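Local atomic coordinates of calmodulin, putative (Entamoeba histolytica, PDB entry 4OCI), a protein that binds calcium through an EF-hand and takes part in starting the phagocytosis of human red blood cells. Residues 27-39 with 62-76. Numbering follows the deposited sequence.
Sequences EFESLVRVLGVVM and FTSCFSQLKTKSFNK. With NA (sodium ion), chain C.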
loop_
_atom_site.group_PDB
_atom_site.type_symbol
_atom_site.label_atom_id
_atom_site.label_comp_id
_atom_site.label_asym_id
_atom_site.label_seq_id
_atom_site.Cartn_x
_atom_site.Cartn_y
_atom_site.Cartn_z
ATOM N N GLU A 27 -9.355 -6.080 0.844
ATOM C CA GLU A 27 -9.969 -6.929 1.869
ATOM C C GLU A 27 -9.101 -7.070 3.098
ATOM O O GLU A 27 -9.628 -7.059 4.215
ATOM C CB GLU A 27 -10.298 -8.334 1.337
ATOM C CG GLU A 27 -11.437 -8.271 0.260
ATOM C CD GLU A 27 -11.543 -9.534 -0.618
ATOM O OE1 GLU A 27 -10.607 -10.391 -0.560
ATOM O OE2 GLU A 27 -12.573 -9.664 -1.396
ATOM N N PHE A 28 -7.801 -7.208 2.917
ATOM C CA PHE A 28 -6.862 -7.232 4.043
ATOM C C PHE A 28 -6.885 -5.953 4.853
ATOM O O PHE A 28 -6.983 -5.992 6.087
ATOM C CB PHE A 28 -5.467 -7.490 3.550
ATOM C CG PHE A 28 -4.400 -7.456 4.636
ATOM C CD1 PHE A 28 -4.398 -8.390 5.643
ATOM C CD2 PHE A 28 -3.381 -6.492 4.628
ATOM C CE1 PHE A 28 -3.367 -8.399 6.654
ATOM C CE2 PHE A 28 -2.386 -6.503 5.635
ATOM C CZ PHE A 28 -2.387 -7.430 6.627
ATOM N N GLU A 29 -6.835 -4.812 4.148
ATOM C CA GLU A 29 -6.830 -3.525 4.838
ATOM C C GLU A 29 -8.163 -3.324 5.598
ATOM O O GLU A 29 -8.200 -2.887 6.771
ATOM C CB GLU A 29 -6.621 -2.343 3.846
ATOM C CG GLU A 29 -6.507 -1.041 4.667
ATOM C CD GLU A 29 -6.699 0.297 3.871
ATOM O OE1 GLU A 29 -6.773 0.281 2.581
ATOM O OE2 GLU A 29 -6.781 1.359 4.590
ATOM N N SER A 30 -9.250 -3.678 4.958
ATOM C CA SER A 30 -10.521 -3.491 5.521
ATOM C C SER A 30 -10.724 -4.433 6.800
ATOM O O SER A 30 -11.223 -4.008 7.869
ATOM C CB SER A 30 -11.539 -3.574 4.358
ATOM O OG SER A 30 -12.730 -4.120 4.817
ATOM N N LEU A 31 -10.184 -5.632 6.771
ATOM C CA LEU A 31 -10.365 -6.566 7.860
ATOM C C LEU A 31 -9.550 -6.168 9.031
ATOM O O LEU A 31 -10.063 -6.188 10.174
ATOM C CB LEU A 31 -9.984 -7.987 7.423
ATOM C CG LEU A 31 -10.067 -9.155 8.435
ATOM C CD1 LEU A 31 -11.462 -9.142 9.122
ATOM C CD2 LEU A 31 -9.796 -10.515 7.830
ATOM N N VAL A 32 -8.306 -5.777 8.781
ATOM C CA VAL A 32 -7.369 -5.328 9.829
ATOM C C VAL A 32 -7.927 -4.067 10.487
ATOM O O VAL A 32 -7.918 -3.953 11.738
ATOM C CB VAL A 32 -5.947 -5.155 9.170
ATOM C CG1 VAL A 32 -5.277 -3.903 9.539
ATOM C CG2 VAL A 32 -5.077 -6.499 9.288
ATOM N N ARG A 33 -8.494 -3.147 9.693
ATOM C CA ARG A 33 -9.155 -1.983 10.307
ATOM C C ARG A 33 -10.415 -2.329 11.113
ATOM O O ARG A 33 -10.593 -1.777 12.230
ATOM C CB ARG A 33 -9.416 -0.872 9.322
ATOM C CG ARG A 33 -8.086 -0.196 8.888
ATOM C CD ARG A 33 -8.454 0.976 8.029
ATOM N NE ARG A 33 -7.301 1.663 7.463
ATOM C CZ ARG A 33 -6.416 2.360 8.150
ATOM N NH1 ARG A 33 -6.479 2.439 9.517
ATOM N NH2 ARG A 33 -5.430 2.966 7.455
ATOM N N VAL A 34 -11.307 -3.124 10.539
ATOM C CA VAL A 34 -12.413 -3.685 11.314
ATOM C C VAL A 34 -11.997 -4.303 12.680
ATOM O O VAL A 34 -12.687 -4.107 13.669
ATOM C CB VAL A 34 -13.226 -4.699 10.498
ATOM C CG1 VAL A 34 -14.035 -5.635 11.444
ATOM C CG2 VAL A 34 -14.154 -3.951 9.610
ATOM N N LEU A 35 -10.879 -5.046 12.719
ATOM C CA LEU A 35 -10.336 -5.669 13.911
ATOM C C LEU A 35 -9.647 -4.715 14.868
ATOM O O LEU A 35 -9.283 -5.115 15.954
ATOM C CB LEU A 35 -9.383 -6.821 13.511
ATOM C CG LEU A 35 -10.060 -7.934 12.742
ATOM C CD1 LEU A 35 -9.066 -8.988 12.216
ATOM C CD2 LEU A 35 -11.173 -8.572 13.571
ATOM N N GLY A 36 -9.457 -3.453 14.495
ATOM C CA GLY A 36 -9.083 -2.446 15.454
ATOM C C GLY A 36 -7.723 -1.781 15.228
ATOM O O GLY A 36 -7.386 -0.814 15.938
ATOM N N VAL A 37 -6.980 -2.236 14.227
ATOM C CA VAL A 37 -5.652 -1.679 13.933
ATOM C C VAL A 37 -5.758 -0.224 13.467
ATOM O O VAL A 37 -6.620 0.107 12.646
ATOM C CB VAL A 37 -4.865 -2.584 12.922
ATOM C CG1 VAL A 37 -3.630 -1.909 12.427
ATOM C CG2 VAL A 37 -4.496 -3.938 13.605
ATOM N N VAL A 38 -4.947 0.632 14.087
ATOM C CA VAL A 38 -4.844 2.053 13.780
ATOM C C VAL A 38 -3.463 2.307 13.237
ATOM O O VAL A 38 -2.479 2.274 13.968
ATOM C CB VAL A 38 -5.065 2.969 15.023
ATOM C CG1 VAL A 38 -4.605 4.378 14.694
ATOM C CG2 VAL A 38 -6.526 3.043 15.381
HETATM N N MSE A 39 -3.384 2.542 11.929
HETATM C CA MSE A 39 -2.106 2.806 11.281
HETATM C C MSE A 39 -2.268 3.208 9.799
HETATM O O MSE A 39 -3.343 3.085 9.264
HETATM C CB MSE A 39 -1.175 1.566 11.425
HETATM C CG MSE A 39 -1.418 0.492 10.453
HETATM SE SE MSE A 39 -0.255 -1.115 10.683
HETATM C CE MSE A 39 1.575 -0.476 11.022
ATOM N N PHE A 62 -2.120 -14.299 7.020
ATOM C CA PHE A 62 -2.979 -13.305 7.702
ATOM C C PHE A 62 -2.855 -13.299 9.208
ATOM O O PHE A 62 -2.675 -12.243 9.815
ATOM C CB PHE A 62 -4.479 -13.495 7.338
ATOM C CG PHE A 62 -5.375 -12.610 8.174
ATOM C CD1 PHE A 62 -5.450 -11.237 7.911
ATOM C CD2 PHE A 62 -6.029 -13.122 9.286
ATOM C CE1 PHE A 62 -6.206 -10.386 8.722
ATOM C CE2 PHE A 62 -6.809 -12.284 10.100
ATOM C CZ PHE A 62 -6.863 -10.923 9.821
ATOM N N THR A 63 -2.971 -14.462 9.852
ATOM C CA THR A 63 -2.821 -14.498 11.302
ATOM C C THR A 63 -1.416 -14.099 11.766
ATOM O O THR A 63 -1.303 -13.372 12.749
ATOM C CB THR A 63 -3.147 -15.850 11.949
ATOM O OG1 THR A 63 -2.231 -16.850 11.461
ATOM C CG2 THR A 63 -4.512 -16.276 11.637
ATOM N N SER A 64 -0.373 -14.517 11.059
ATOM C CA SER A 64 0.988 -13.982 11.349
ATOM C C SER A 64 1.087 -12.488 11.206
ATOM O O SER A 64 1.536 -11.835 12.142
ATOM C CB SER A 64 2.021 -14.647 10.468
ATOM O OG SER A 64 1.903 -16.056 10.706
ATOM N N CYS A 65 0.605 -11.937 10.089
ATOM C CA CYS A 65 0.626 -10.463 9.832
ATOM C C CYS A 65 -0.199 -9.700 10.836
ATOM O O CYS A 65 0.246 -8.691 11.346
ATOM C CB CYS A 65 0.162 -10.109 8.425
ATOM S SG CYS A 65 1.410 -10.675 7.316
ATOM N N PHE A 66 -1.378 -10.213 11.139
ATOM C CA PHE A 66 -2.279 -9.555 12.035
ATOM C C PHE A 66 -1.654 -9.478 13.450
ATOM O O PHE A 66 -1.712 -8.405 14.081
ATOM C CB PHE A 66 -3.694 -10.197 12.009
ATOM C CG PHE A 66 -4.625 -9.590 12.977
ATOM C CD1 PHE A 66 -4.984 -8.243 12.841
ATOM C CD2 PHE A 66 -5.113 -10.333 14.070
ATOM C CE1 PHE A 66 -5.797 -7.665 13.772
ATOM C CE2 PHE A 66 -5.957 -9.762 15.000
ATOM C CZ PHE A 66 -6.285 -8.441 14.886
ATOM N N SER A 67 -1.041 -10.562 13.932
ATOM C CA SER A 67 -0.311 -10.528 15.204
ATOM C C SER A 67 0.751 -9.474 15.201
ATOM O O SER A 67 0.936 -8.800 16.204
ATOM C CB SER A 67 0.370 -11.855 15.551
ATOM O OG SER A 67 -0.649 -12.798 15.818
ATOM N N GLN A 68 1.442 -9.325 14.088
ATOM C CA GLN A 68 2.532 -8.378 14.020
ATOM C C GLN A 68 2.059 -6.943 13.899
ATOM O O GLN A 68 2.554 -6.085 14.629
ATOM C CB GLN A 68 3.522 -8.770 12.964
ATOM C CG GLN A 68 4.379 -7.658 12.411
ATOM C CD GLN A 68 5.024 -8.064 11.083
ATOM O OE1 GLN A 68 4.814 -7.413 10.028
ATOM N NE2 GLN A 68 5.804 -9.173 11.119
ATOM N N LEU A 69 1.076 -6.676 13.028
ATOM C CA LEU A 69 0.378 -5.404 13.046
ATOM C C LEU A 69 -0.087 -5.011 14.435
ATOM O O LEU A 69 0.033 -3.847 14.818
ATOM C CB LEU A 69 -0.782 -5.351 12.022
ATOM C CG LEU A 69 -0.282 -5.537 10.591
ATOM C CD1 LEU A 69 -1.395 -5.441 9.515
ATOM C CD2 LEU A 69 0.918 -4.632 10.263
ATOM N N LYS A 70 -0.613 -5.959 15.197
ATOM C CA LYS A 70 -1.185 -5.668 16.518
ATOM C C LYS A 70 -0.158 -5.134 17.500
ATOM O O LYS A 70 -0.488 -4.234 18.308
ATOM C CB LYS A 70 -1.930 -6.842 17.118
ATOM C CG LYS A 70 -3.365 -6.826 16.816
ATOM C CD LYS A 70 -4.065 -7.897 17.605
ATOM C CE LYS A 70 -3.209 -9.154 17.746
ATOM N NZ LYS A 70 -3.990 -10.291 18.335
ATOM N N THR A 71 1.075 -5.636 17.403
ATOM C CA THR A 71 2.186 -5.158 18.215
ATOM C C THR A 71 2.645 -3.820 17.711
ATOM O O THR A 71 2.785 -2.879 18.491
ATOM C CB THR A 71 3.398 -6.184 18.278
ATOM O OG1 THR A 71 4.148 -6.181 17.049
ATOM C CG2 THR A 71 2.886 -7.604 18.565
ATOM N N LYS A 72 2.856 -3.727 16.398
ATOM C CA LYS A 72 3.325 -2.479 15.758
ATOM C C LYS A 72 2.347 -1.267 15.800
ATOM O O LYS A 72 2.590 -0.245 15.135
ATOM C CB LYS A 72 3.790 -2.741 14.311
ATOM C CG LYS A 72 5.097 -3.513 14.220
ATOM C CD LYS A 72 5.784 -3.325 12.864
ATOM C CE LYS A 72 5.030 -4.021 11.719
ATOM N NZ LYS A 72 5.994 -4.653 10.724
ATOM N N SER A 73 1.238 -1.353 16.528
ATOM C CA SER A 73 0.272 -0.242 16.455
ATOM C C SER A 73 -0.595 -0.253 17.693
ATOM O O SER A 73 -0.333 -1.017 18.638
ATOM C CB SER A 73 -0.601 -0.404 15.235
ATOM O OG SER A 73 -1.376 -1.566 15.432
ATOM N N PHE A 74 -1.637 0.560 17.685
ATOM C CA PHE A 74 -2.577 0.545 18.786
ATOM C C PHE A 74 -3.952 0.449 18.200
ATOM O O PHE A 74 -4.092 0.485 16.974
ATOM C CB PHE A 74 -2.465 1.812 19.655
ATOM C CG PHE A 74 -2.392 3.110 18.867
ATOM C CD1 PHE A 74 -3.544 3.815 18.569
ATOM C CD2 PHE A 74 -1.152 3.652 18.487
ATOM C CE1 PHE A 74 -3.468 5.046 17.860
ATOM C CE2 PHE A 74 -1.075 4.861 17.763
ATOM C CZ PHE A 74 -2.222 5.550 17.464
ATOM N N ASN A 75 -4.944 0.287 19.067
ATOM C CA ASN A 75 -6.339 0.480 18.696
ATOM C C ASN A 75 -6.907 1.725 19.346
ATOM O O ASN A 75 -6.293 2.340 20.221
ATOM C CB ASN A 75 -7.250 -0.750 19.013
ATOM C CG ASN A 75 -7.342 -1.052 20.516
ATOM O OD1 ASN A 75 -8.296 -0.646 21.205
ATOM N ND2 ASN A 75 -6.294 -1.723 21.042
ATOM N N LYS A 76 -8.096 2.077 18.884
ATOM C CA LYS A 76 -8.722 3.304 19.247
ATOM C C LYS A 76 -9.249 3.194 20.672
ATOM O O LYS A 76 -9.270 4.193 21.352
ATOM C CB LYS A 76 -9.786 3.711 18.223
ATOM C CG LYS A 76 -9.977 5.222 18.172
ATOM C CD LYS A 76 -10.081 5.770 16.760
ATOM C CE LYS A 76 -11.524 5.857 16.289
ATOM N NZ LYS A 76 -12.265 7.022 16.841
HETATM NA NA NA C . -0.042 -17.530 11.192
#
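Helix 27-34 and helix 62-71 run with their axes 11.4 Å apart at closest approach, crossing at -50°, and the chain beyond each helix carries the contact on to Val38 and Phe74. Phe28, Phe62 and Phe66 lie between the helices. The Phe62 ring meets Phe28 at the edge, Phe28 CE1 lying 3.7 Å from Phe62 CD1. Leu31 reaches the far end of the Phe62 ring, with CD2 3.6 Å from CZ. Leu35 CD1 touches the edge of Phe62 and also makes a CH-pi contact over one face of Phe66, 4.0 Å from the ring centroid. CG of Lys70, on the same helix as Phe66, lies over the rim of the opposite face. Leu69 spreads its two methyls: CD1 packs on Phe28 and Val32, and CD2 lies 3.7 Å from SE of the selenomethionine Met39. Ile44 of helix 41-50 touches both Phe28 and Met39.

Gly36, with positive phi, leaves the helical path in a Schellman motif. Just beyond, Val38 N donates a bent hydrogen bond to Phe74 O (3.0 Å, 139° at the hydrogen). With OG held between its own N and carbonyl carbon (chi1 66°), Ser73 donates a hydrogen bond back to Leu69 O at 2.8 Å. Thr63 and Ser64 bind sodium through their hydroxyls, together with the backbone carbonyl of Glu60. Helix 25-34 follows the calcium ligands Asp16, Asp18, Asp20 and Tyr22, and its packing on helix 62-71 is consistent with a calmodulin-like EF-hand lobe.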